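Local coordinates for protein lantibiotic dehydratase (Microbispora corallina, PDB 5EHK) that probably uses glutamyl-tRNA to activate and dehydrate serine and threonine residues of the precursor peptide in the biosynthesis of the lantibiotic NAI-107, at residues A[591-596]-A[604-609]; A[568-573]-A[633-638]; A[288-293]-A[598-603]. All blocks are in the same frame, centred on the assembly; numbering follows the deposited sequence.

Interaction 1 (A[591-596]-A[604-609]); sequences RRISVG and QEIPLD
Glu605 sends CG away from its own backbone N (chi1 175°) and then bends at chi2 (74°), which swings its carboxylate across to Ser594. There the serine offers two donors at once. Its backbone N reaches the syn lone pair of Glu605 OE2 at 3.0 Å in a nearly straight bond, and Ser594 OG, lying beside that N, donates to Glu605 OE1 at 2.5 Å. A glutamate suits this place because its two oxygens match the paired donors, and a serine because its short hydroxyl supplies one of them. Arg592 NE in turn donates to Ser594 OG, linking the extended arginine to the carboxylate at second hand. A water accepts from Leu608 N at 2.8 Å and lies within bonding distance of Ser594 O and Glu605 OE2, to which it probably donates.

The backbones form a short parallel pair: Arg592 N bonds Gln604 O at 2.9 Å, and Arg592 O receives Ile606 N at 2.7 Å. On the face opposite Glu605, Arg591 and Gln604 run alongside each other, with the amide stacked flat on the guanidinium (planes 15° apart), Gln604 NE2 over its centre at 3.5 Å. Ile606 CG2 packs between Arg591 CB and Ile593 CG1, so a branched aliphatic residue can touch both neighbours at once.

Strand 604-605 is one of the two edge strands of the mixed sheet within this chain. Strand 591-595 separates it from strand 566-572, Arg592 NH2 reaches out to Pro288 O, and helix 647-656 covers Ile593, Val595 and Leu608 with Leu652.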
loop_
_atom_site.group_PDB
_atom_site.type_symbol
_atom_site.label_atom_id
_atom_site.label_comp_id
_atom_site.label_asym_id
_atom_site.label_seq_id
_atom_site.Cartn_x
_atom_site.Cartn_y
_atom_site.Cartn_z
ATOM N N ARG A 591 -21.097 -4.716 -34.924
ATOM C CA ARG A 591 -20.250 -3.514 -34.970
ATOM C C ARG A 591 -18.785 -3.778 -34.692
ATOM O O ARG A 591 -18.412 -4.725 -33.975
ATOM C CB ARG A 591 -20.722 -2.511 -33.922
ATOM C CG ARG A 591 -22.181 -2.122 -34.034
ATOM C CD ARG A 591 -22.398 -1.158 -35.169
ATOM N NE ARG A 591 -23.801 -0.773 -35.233
ATOM C CZ ARG A 591 -24.692 -1.414 -35.982
ATOM N NH1 ARG A 591 -24.280 -2.443 -36.724
ATOM N NH2 ARG A 591 -25.972 -1.027 -35.995
ATOM N N ARG A 592 -17.955 -2.892 -35.226
ATOM C CA ARG A 592 -16.536 -2.923 -34.925
ATOM C C ARG A 592 -16.019 -1.554 -34.537
ATOM O O ARG A 592 -16.396 -0.537 -35.149
ATOM C CB ARG A 592 -15.757 -3.484 -36.106
ATOM C CG ARG A 592 -14.304 -3.101 -36.146
ATOM C CD ARG A 592 -13.624 -3.819 -37.282
ATOM N NE ARG A 592 -12.398 -3.125 -37.648
ATOM C CZ ARG A 592 -11.246 -3.721 -37.934
ATOM N NH1 ARG A 592 -11.131 -5.042 -37.885
ATOM N NH2 ARG A 592 -10.201 -2.982 -38.256
ATOM N N ILE A 593 -15.165 -1.538 -33.509
ATOM C CA ILE A 593 -14.474 -0.322 -33.071
ATOM C C ILE A 593 -13.015 -0.458 -33.448
ATOM O O ILE A 593 -12.247 -1.180 -32.818
ATOM C CB ILE A 593 -14.598 -0.132 -31.541
ATOM C CG1 ILE A 593 -16.063 -0.229 -31.107
ATOM C CG2 ILE A 593 -14.006 1.186 -31.109
ATOM C CD1 ILE A 593 -16.264 -0.492 -29.635
ATOM N N SER A 594 -12.618 0.243 -34.491
ATOM C CA SER A 594 -11.235 0.187 -34.927
ATOM C C SER A 594 -10.463 1.169 -34.090
ATOM O O SER A 594 -10.881 2.324 -33.955
ATOM C CB SER A 594 -11.129 0.578 -36.394
ATOM O OG SER A 594 -12.079 -0.117 -37.175
ATOM N N VAL A 595 -9.353 0.710 -33.519
ATOM C CA VAL A 595 -8.437 1.574 -32.784
ATOM C C VAL A 595 -7.025 1.455 -33.325
ATOM O O VAL A 595 -6.354 0.452 -33.098
ATOM C CB VAL A 595 -8.395 1.207 -31.318
ATOM C CG1 VAL A 595 -7.564 2.211 -30.572
ATOM C CG2 VAL A 595 -9.793 1.131 -30.766
ATOM N N GLY A 596 -6.577 2.453 -34.076
ATOM C CA GLY A 596 -5.233 2.415 -34.630
ATOM C C GLY A 596 -5.122 1.589 -35.902
ATOM O O GLY A 596 -4.015 1.251 -36.313
ATOM N N GLN A 604 -19.787 -3.002 -39.737
ATOM C CA GLN A 604 -20.186 -1.609 -39.587
ATOM C C GLN A 604 -19.411 -0.977 -38.437
ATOM O O GLN A 604 -19.441 -1.478 -37.294
ATOM C CB GLN A 604 -21.682 -1.501 -39.347
ATOM C CG GLN A 604 -22.202 -0.091 -39.381
ATOM C CD GLN A 604 -23.712 -0.021 -39.230
ATOM O OE1 GLN A 604 -24.449 -0.843 -39.781
ATOM N NE2 GLN A 604 -24.179 0.967 -38.486
ATOM N N GLU A 605 -18.696 0.099 -38.749
ATOM C CA GLU A 605 -17.827 0.761 -37.785
ATOM C C GLU A 605 -18.632 1.508 -36.728
ATOM O O GLU A 605 -19.565 2.243 -37.066
ATOM C CB GLU A 605 -16.876 1.712 -38.523
ATOM C CG GLU A 605 -15.996 2.557 -37.634
ATOM C CD GLU A 605 -14.879 1.776 -36.988
ATOM O OE1 GLU A 605 -14.431 0.780 -37.582
ATOM O OE2 GLU A 605 -14.447 2.150 -35.881
ATOM N N ILE A 606 -18.316 1.289 -35.446
ATOM C CA ILE A 606 -18.890 2.145 -34.403
ATOM C C ILE A 606 -17.791 3.050 -33.838
ATOM O O ILE A 606 -16.970 2.628 -33.027
ATOM C CB ILE A 606 -19.738 1.368 -33.333
ATOM C CG1 ILE A 606 -20.372 2.297 -32.297
ATOM C CG2 ILE A 606 -18.961 0.295 -32.664
ATOM C CD1 ILE A 606 -20.849 1.551 -31.110
ATOM N N PRO A 607 -17.776 4.314 -34.290
ATOM C CA PRO A 607 -16.564 5.126 -34.181
ATOM C C PRO A 607 -16.231 5.447 -32.729
ATOM O O PRO A 607 -17.096 5.801 -31.923
ATOM C CB PRO A 607 -16.936 6.424 -34.930
ATOM C CG PRO A 607 -18.265 6.150 -35.587
ATOM C CD PRO A 607 -18.922 5.134 -34.706
ATOM N N LEU A 608 -14.953 5.323 -32.416
ATOM C CA LEU A 608 -14.440 5.584 -31.081
ATOM C C LEU A 608 -14.897 6.928 -30.488
ATOM O O LEU A 608 -15.286 6.989 -29.319
ATOM C CB LEU A 608 -12.920 5.507 -31.132
ATOM C CG LEU A 608 -12.137 5.640 -29.858
ATOM C CD1 LEU A 608 -12.778 4.685 -28.877
ATOM C CD2 LEU A 608 -10.744 5.205 -30.187
ATOM N N ASP A 609 -14.882 7.994 -31.287
ATOM C CA ASP A 609 -15.195 9.316 -30.747
ATOM C C ASP A 609 -16.669 9.495 -30.433
ATOM O O ASP A 609 -17.072 10.559 -29.994
ATOM C CB ASP A 609 -14.688 10.462 -31.643
ATOM C CG ASP A 609 -15.289 10.451 -33.063
ATOM O OD1 ASP A 609 -16.398 9.892 -33.300
ATOM O OD2 ASP A 609 -14.627 11.030 -33.960
HETATM O O HOH W 1 -13.208 3.992 -34.194
#

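Interaction 2 (A[568-573]-A[633-638]); sequences ADVAFI and PALPNM
Three groups converge on the carbonyl oxygen of Ala568: Ala634 N donates to Ala568 O at 2.8 Å, Pro633 CA lies 3.2 Å from Ala568 O in a CA-H...O contact, and Arg558 adds a weak bond. This is a parallel strand pair inside the mixed sheet, with Ala568 opposite Pro633 and Asp569 opposite Ala634. The second rung runs the other way, Val570 N donating to Ala634 O at 3.0 Å. Neither rung uses the N of Pro633, so a proline costs this pairing nothing.

Beyond Ala634 the second segment leaves the sheet, and side chains take over. The ring of Pro636 presses its CG against Asp569 OD1 at 3.3 Å, flanking a carboxylate whose other oxygen, OD2, is held by Ser587 OG and Ser589 N. Leu635 starts out pointing away, but its CG lies anti to the backbone N (chi1 -177°), and its branched tip comes back to the first strand: CD1 rests on Val570 O. On the apolar side helix 647-656 covers Val570, Phe572 and Leu635. A water accepts from both Phe572 N and Asn637 ND2, while Leu635 CD2 meets Phe572 at the ring edge, 3.8 Å from CE2.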
loop_
_atom_site.group_PDB
_atom_site.type_symbol
_atom_site.label_atom_id
_atom_site.label_comp_id
_atom_site.label_asym_id
_atom_site.label_seq_id
_atom_site.Cartn_x
_atom_site.Cartn_y
_atom_site.Cartn_z
ATOM N N ALA A 568 -20.429 -4.981 -29.725
ATOM C CA ALA A 568 -19.414 -4.572 -30.684
ATOM C C ALA A 568 -18.125 -5.321 -30.414
ATOM O O ALA A 568 -17.957 -5.901 -29.342
ATOM C CB ALA A 568 -19.192 -3.077 -30.627
ATOM N N ASP A 569 -17.228 -5.312 -31.395
ATOM C CA ASP A 569 -15.916 -5.928 -31.269
ATOM C C ASP A 569 -14.873 -4.833 -31.441
ATOM O O ASP A 569 -15.018 -3.953 -32.302
ATOM C CB ASP A 569 -15.727 -7.006 -32.342
ATOM C CG ASP A 569 -16.841 -8.063 -32.307
ATOM O OD1 ASP A 569 -17.009 -8.681 -31.230
ATOM O OD2 ASP A 569 -17.587 -8.240 -33.316
ATOM N N VAL A 570 -13.849 -4.856 -30.583
ATOM C CA VAL A 570 -12.764 -3.881 -30.659
ATOM C C VAL A 570 -11.678 -4.550 -31.457
ATOM O O VAL A 570 -11.400 -5.712 -31.231
ATOM C CB VAL A 570 -12.266 -3.445 -29.257
ATOM C CG1 VAL A 570 -12.473 -4.539 -28.244
ATOM C CG2 VAL A 570 -10.804 -3.012 -29.294
ATOM N N ALA A 571 -11.091 -3.835 -32.410
ATOM C CA ALA A 571 -9.952 -4.341 -33.172
ATOM C C ALA A 571 -8.797 -3.350 -33.058
ATOM O O ALA A 571 -8.984 -2.145 -33.266
ATOM C CB ALA A 571 -10.345 -4.547 -34.654
ATOM N N PHE A 572 -7.613 -3.826 -32.704
ATOM C CA PHE A 572 -6.478 -2.906 -32.560
ATOM C C PHE A 572 -5.163 -3.465 -33.124
ATOM O O PHE A 572 -4.985 -4.681 -33.244
ATOM C CB PHE A 572 -6.272 -2.568 -31.091
ATOM C CG PHE A 572 -5.875 -3.745 -30.273
ATOM C CD1 PHE A 572 -4.554 -4.155 -30.220
ATOM C CD2 PHE A 572 -6.828 -4.465 -29.579
ATOM C CE1 PHE A 572 -4.190 -5.263 -29.489
ATOM C CE2 PHE A 572 -6.481 -5.564 -28.840
ATOM C CZ PHE A 572 -5.158 -5.968 -28.788
ATOM N N ILE A 573 -4.219 -2.585 -33.425
ATOM C CA ILE A 573 -2.913 -3.063 -33.839
ATOM C C ILE A 573 -2.070 -3.434 -32.623
ATOM O O ILE A 573 -1.869 -2.629 -31.727
ATOM C CB ILE A 573 -2.175 -2.050 -34.743
ATOM C CG1 ILE A 573 -0.882 -2.681 -35.268
ATOM C CG2 ILE A 573 -1.898 -0.754 -33.998
ATOM C CD1 ILE A 573 -1.114 -3.889 -36.166
ATOM N N PRO A 633 -18.461 -4.042 -25.580
ATOM C CA PRO A 633 -17.423 -4.496 -26.509
ATOM C C PRO A 633 -16.853 -5.839 -26.101
ATOM O O PRO A 633 -16.794 -6.171 -24.915
ATOM C CB PRO A 633 -16.348 -3.412 -26.418
ATOM C CG PRO A 633 -16.677 -2.603 -25.238
ATOM C CD PRO A 633 -18.088 -2.830 -24.840
ATOM N N ALA A 634 -16.443 -6.614 -27.095
ATOM C CA ALA A 634 -15.738 -7.853 -26.838
ATOM C C ALA A 634 -14.431 -7.813 -27.610
ATOM O O ALA A 634 -14.287 -7.053 -28.586
ATOM C CB ALA A 634 -16.569 -9.035 -27.267
ATOM N N LEU A 635 -13.467 -8.593 -27.141
ATOM C CA LEU A 635 -12.223 -8.729 -27.860
ATOM C C LEU A 635 -12.152 -10.171 -28.399
ATOM O O LEU A 635 -11.828 -11.105 -27.666
ATOM C CB LEU A 635 -11.039 -8.353 -26.969
ATOM C CG LEU A 635 -9.654 -8.388 -27.619
ATOM C CD1 LEU A 635 -9.639 -7.686 -28.970
ATOM C CD2 LEU A 635 -8.577 -7.823 -26.684
ATOM N N PRO A 636 -12.487 -10.357 -29.689
ATOM C CA PRO A 636 -12.700 -11.693 -30.256
ATOM C C PRO A 636 -11.430 -12.435 -30.644
ATOM O O PRO A 636 -11.486 -13.250 -31.558
ATOM C CB PRO A 636 -13.484 -11.399 -31.536
ATOM C CG PRO A 636 -13.992 -10.011 -31.385
ATOM C CD PRO A 636 -12.946 -9.304 -30.608
ATOM N N ASN A 637 -10.331 -12.191 -29.942
ATOM C CA ASN A 637 -9.126 -12.977 -30.113
ATOM C C ASN A 637 -8.423 -13.175 -28.765
ATOM O O ASN A 637 -8.927 -12.769 -27.723
ATOM C CB ASN A 637 -8.194 -12.290 -31.091
ATOM C CG ASN A 637 -7.725 -10.931 -30.596
ATOM O OD1 ASN A 637 -7.129 -10.809 -29.504
ATOM N ND2 ASN A 637 -8.008 -9.895 -31.381
ATOM N N MET A 638 -7.239 -13.767 -28.796
ATOM C CA MET A 638 -6.513 -14.015 -27.579
ATOM C C MET A 638 -5.252 -13.157 -27.474
ATOM O O MET A 638 -4.329 -13.470 -26.720
ATOM C CB MET A 638 -6.186 -15.498 -27.455
ATOM C CG MET A 638 -7.396 -16.350 -27.226
ATOM S SD MET A 638 -8.184 -16.020 -25.628
ATOM C CE MET A 638 -6.920 -16.549 -24.490
HETATM O O HOH W 2 -7.136 -6.861 -32.304
#

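Interaction 3 (A[288-293]-A[598-603]); sequences PLDGDD and PDSGRA
Arg602 points its CB at segment 288-293, and its chain then runs out extended past two aspartates in turn. CG and CD pass Asp290, CD lying 3.5 Å from Asp290 OD2, so the aliphatic part already skirts the acid. NE makes a salt bridge with the same oxygen, again at 3.5 Å; OD2 sits at the edge of the guanidinium, in its plane, although the carboxylate plane itself stands almost perpendicular (86°). CZ comes next to Asp292 CB, with Asp292 CA over one face of the group. At the tip, NH2 pairs with Asp292 OD2 at 3.3 Å. A long chain with a broad charged end suits a place between two acids, and the positive charge probably offsets their mutual repulsion.

Asp290 OD2 is shared: Ser600 OG donates to its anti lone pair at 2.5 Å, while Arg602 NE meets the same oxygen in the salt bridge. That hydroxyl accepts Arg602 N at 3.0 Å, an ST turn within the type I turn Ser600-Ala603, so one serine both shapes the turn that presents the arginine and helps fix its partner. Asp290 OD1 receives a weak bond from Asp292 N, and Gly291 between them adopts a positive phi (121°) suited to a glycine. Pro288 and Pro598 add a rigid apolar touch, CB to CG 4.4 Å.

Both segments are loops. One leads from strand 281-283 into helix 294-306, which Asp293 N-caps; the other joins strand 591-595 to strand 604-605, and Arg592 of the former strand lies between them, weakly bonding Leu289 O and Pro598 O.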
loop_
_atom_site.group_PDB
_atom_site.type_symbol
_atom_site.label_atom_id
_atom_site.label_comp_id
_atom_site.label_asym_id
_atom_site.label_seq_id
_atom_site.Cartn_x
_atom_site.Cartn_y
_atom_site.Cartn_z
ATOM N N PRO A 288 -6.628 -4.391 -42.111
ATOM C CA PRO A 288 -7.621 -4.050 -41.076
ATOM C C PRO A 288 -7.621 -4.992 -39.870
ATOM O O PRO A 288 -8.181 -4.635 -38.833
ATOM C CB PRO A 288 -8.963 -4.177 -41.814
ATOM C CG PRO A 288 -8.669 -5.056 -42.995
ATOM C CD PRO A 288 -7.265 -4.747 -43.387
ATOM N N LEU A 289 -6.995 -6.156 -40.004
ATOM C CA LEU A 289 -7.100 -7.219 -39.013
ATOM C C LEU A 289 -8.561 -7.584 -38.733
ATOM O O LEU A 289 -9.009 -7.615 -37.580
ATOM C CB LEU A 289 -6.372 -6.870 -37.710
ATOM C CG LEU A 289 -4.942 -6.371 -37.848
ATOM C CD1 LEU A 289 -4.301 -6.277 -36.487
ATOM C CD2 LEU A 289 -4.140 -7.267 -38.758
ATOM N N ASP A 290 -9.302 -7.879 -39.791
ATOM C CA ASP A 290 -10.695 -8.265 -39.625
ATOM C C ASP A 290 -10.933 -9.752 -39.860
ATOM O O ASP A 290 -12.065 -10.215 -39.800
ATOM C CB ASP A 290 -11.586 -7.458 -40.556
ATOM C CG ASP A 290 -11.117 -7.505 -41.991
ATOM O OD1 ASP A 290 -10.194 -8.291 -42.329
ATOM O OD2 ASP A 290 -11.683 -6.737 -42.790
ATOM N N GLY A 291 -9.874 -10.505 -40.119
ATOM C CA GLY A 291 -10.021 -11.936 -40.329
ATOM C C GLY A 291 -9.543 -12.452 -41.676
ATOM O O GLY A 291 -9.210 -13.625 -41.794
ATOM N N ASP A 292 -9.495 -11.581 -42.679
ATOM C CA ASP A 292 -8.952 -11.931 -43.992
ATOM C C ASP A 292 -7.445 -12.143 -43.940
ATOM O O ASP A 292 -6.798 -11.775 -42.970
ATOM C CB ASP A 292 -9.298 -10.847 -45.028
ATOM C CG ASP A 292 -8.984 -11.271 -46.485
ATOM O OD1 ASP A 292 -8.939 -12.504 -46.765
ATOM O OD2 ASP A 292 -8.818 -10.362 -47.349
ATOM N N ASP A 293 -6.904 -12.732 -45.002
ATOM C CA ASP A 293 -5.470 -12.798 -45.214
ATOM C C ASP A 293 -5.006 -11.360 -45.419
ATOM O O ASP A 293 -5.580 -10.628 -46.238
ATOM C CB ASP A 293 -5.187 -13.667 -46.452
ATOM C CG ASP A 293 -3.716 -13.664 -46.886
ATOM O OD1 ASP A 293 -2.798 -13.530 -46.042
ATOM O OD2 ASP A 293 -3.484 -13.829 -48.102
ATOM N N PRO A 598 -7.475 0.882 -39.910
ATOM C CA PRO A 598 -8.528 1.442 -40.771
ATOM C C PRO A 598 -9.841 0.751 -40.525
ATOM O O PRO A 598 -9.831 -0.312 -39.921
ATOM C CB PRO A 598 -8.057 1.081 -42.174
ATOM C CG PRO A 598 -7.246 -0.154 -41.969
ATOM C CD PRO A 598 -6.530 0.055 -40.682
ATOM N N ASP A 599 -10.949 1.314 -40.985
ATOM C CA ASP A 599 -12.210 0.617 -40.823
ATOM C C ASP A 599 -12.119 -0.668 -41.629
ATOM O O ASP A 599 -11.318 -0.768 -42.553
ATOM C CB ASP A 599 -13.380 1.458 -41.339
ATOM C CG ASP A 599 -13.666 2.651 -40.473
ATOM O OD1 ASP A 599 -12.912 2.850 -39.497
ATOM O OD2 ASP A 599 -14.621 3.408 -40.793
ATOM N N SER A 600 -12.948 -1.645 -41.287
ATOM C CA SER A 600 -13.058 -2.855 -42.081
ATOM C C SER A 600 -14.319 -2.829 -42.954
ATOM O O SER A 600 -15.398 -2.389 -42.507
ATOM C CB SER A 600 -13.078 -4.076 -41.147
ATOM O OG SER A 600 -13.510 -5.268 -41.791
ATOM N N GLY A 601 -14.185 -3.320 -44.191
ATOM C CA GLY A 601 -15.335 -3.509 -45.060
ATOM C C GLY A 601 -16.326 -4.545 -44.528
ATOM O O GLY A 601 -17.500 -4.524 -44.880
ATOM N N ARG A 602 -15.851 -5.473 -43.700
ATOM C CA ARG A 602 -16.675 -6.584 -43.204
ATOM C C ARG A 602 -17.517 -6.293 -41.984
ATOM O O ARG A 602 -18.134 -7.202 -41.452
ATOM C CB ARG A 602 -15.805 -7.788 -42.880
ATOM C CG ARG A 602 -14.956 -8.253 -44.031
ATOM C CD ARG A 602 -13.934 -9.237 -43.559
ATOM N NE ARG A 602 -12.920 -9.425 -44.582
ATOM C CZ ARG A 602 -12.965 -10.399 -45.475
ATOM N NH1 ARG A 602 -13.967 -11.269 -45.443
ATOM N NH2 ARG A 602 -12.015 -10.504 -46.393
ATOM N N ALA A 603 -17.489 -5.067 -41.476
ATOM C CA ALA A 603 -18.217 -4.776 -40.234
ATOM C C ALA A 603 -18.554 -3.309 -40.112
ATOM O O ALA A 603 -17.709 -2.461 -40.372
ATOM C CB ALA A 603 -17.415 -5.241 -39.013
#

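From the N terminus, segment 288-293 comes first and waits some three hundred residues for 598-603, so interaction 3 closes by far the longest loop. Before it closes, interaction 2 opens at 568-573 and interaction 1 at 591-596. Interaction 1 closes at 604-609, just past 598-603, and interaction 2 at 633-638; interaction 1 therefore lies wholly within the span of interaction 2, and both cross interaction 3. Interactions 1 and 2 each pair two strands in a run of four, ordered 629-634, 566-572, 591-595, 604-605, and the backbone bond from Ile593 N to Asp569 O joins the two pairs. Interaction 3 ties the loop before helix 294-306 to that sheet's edge.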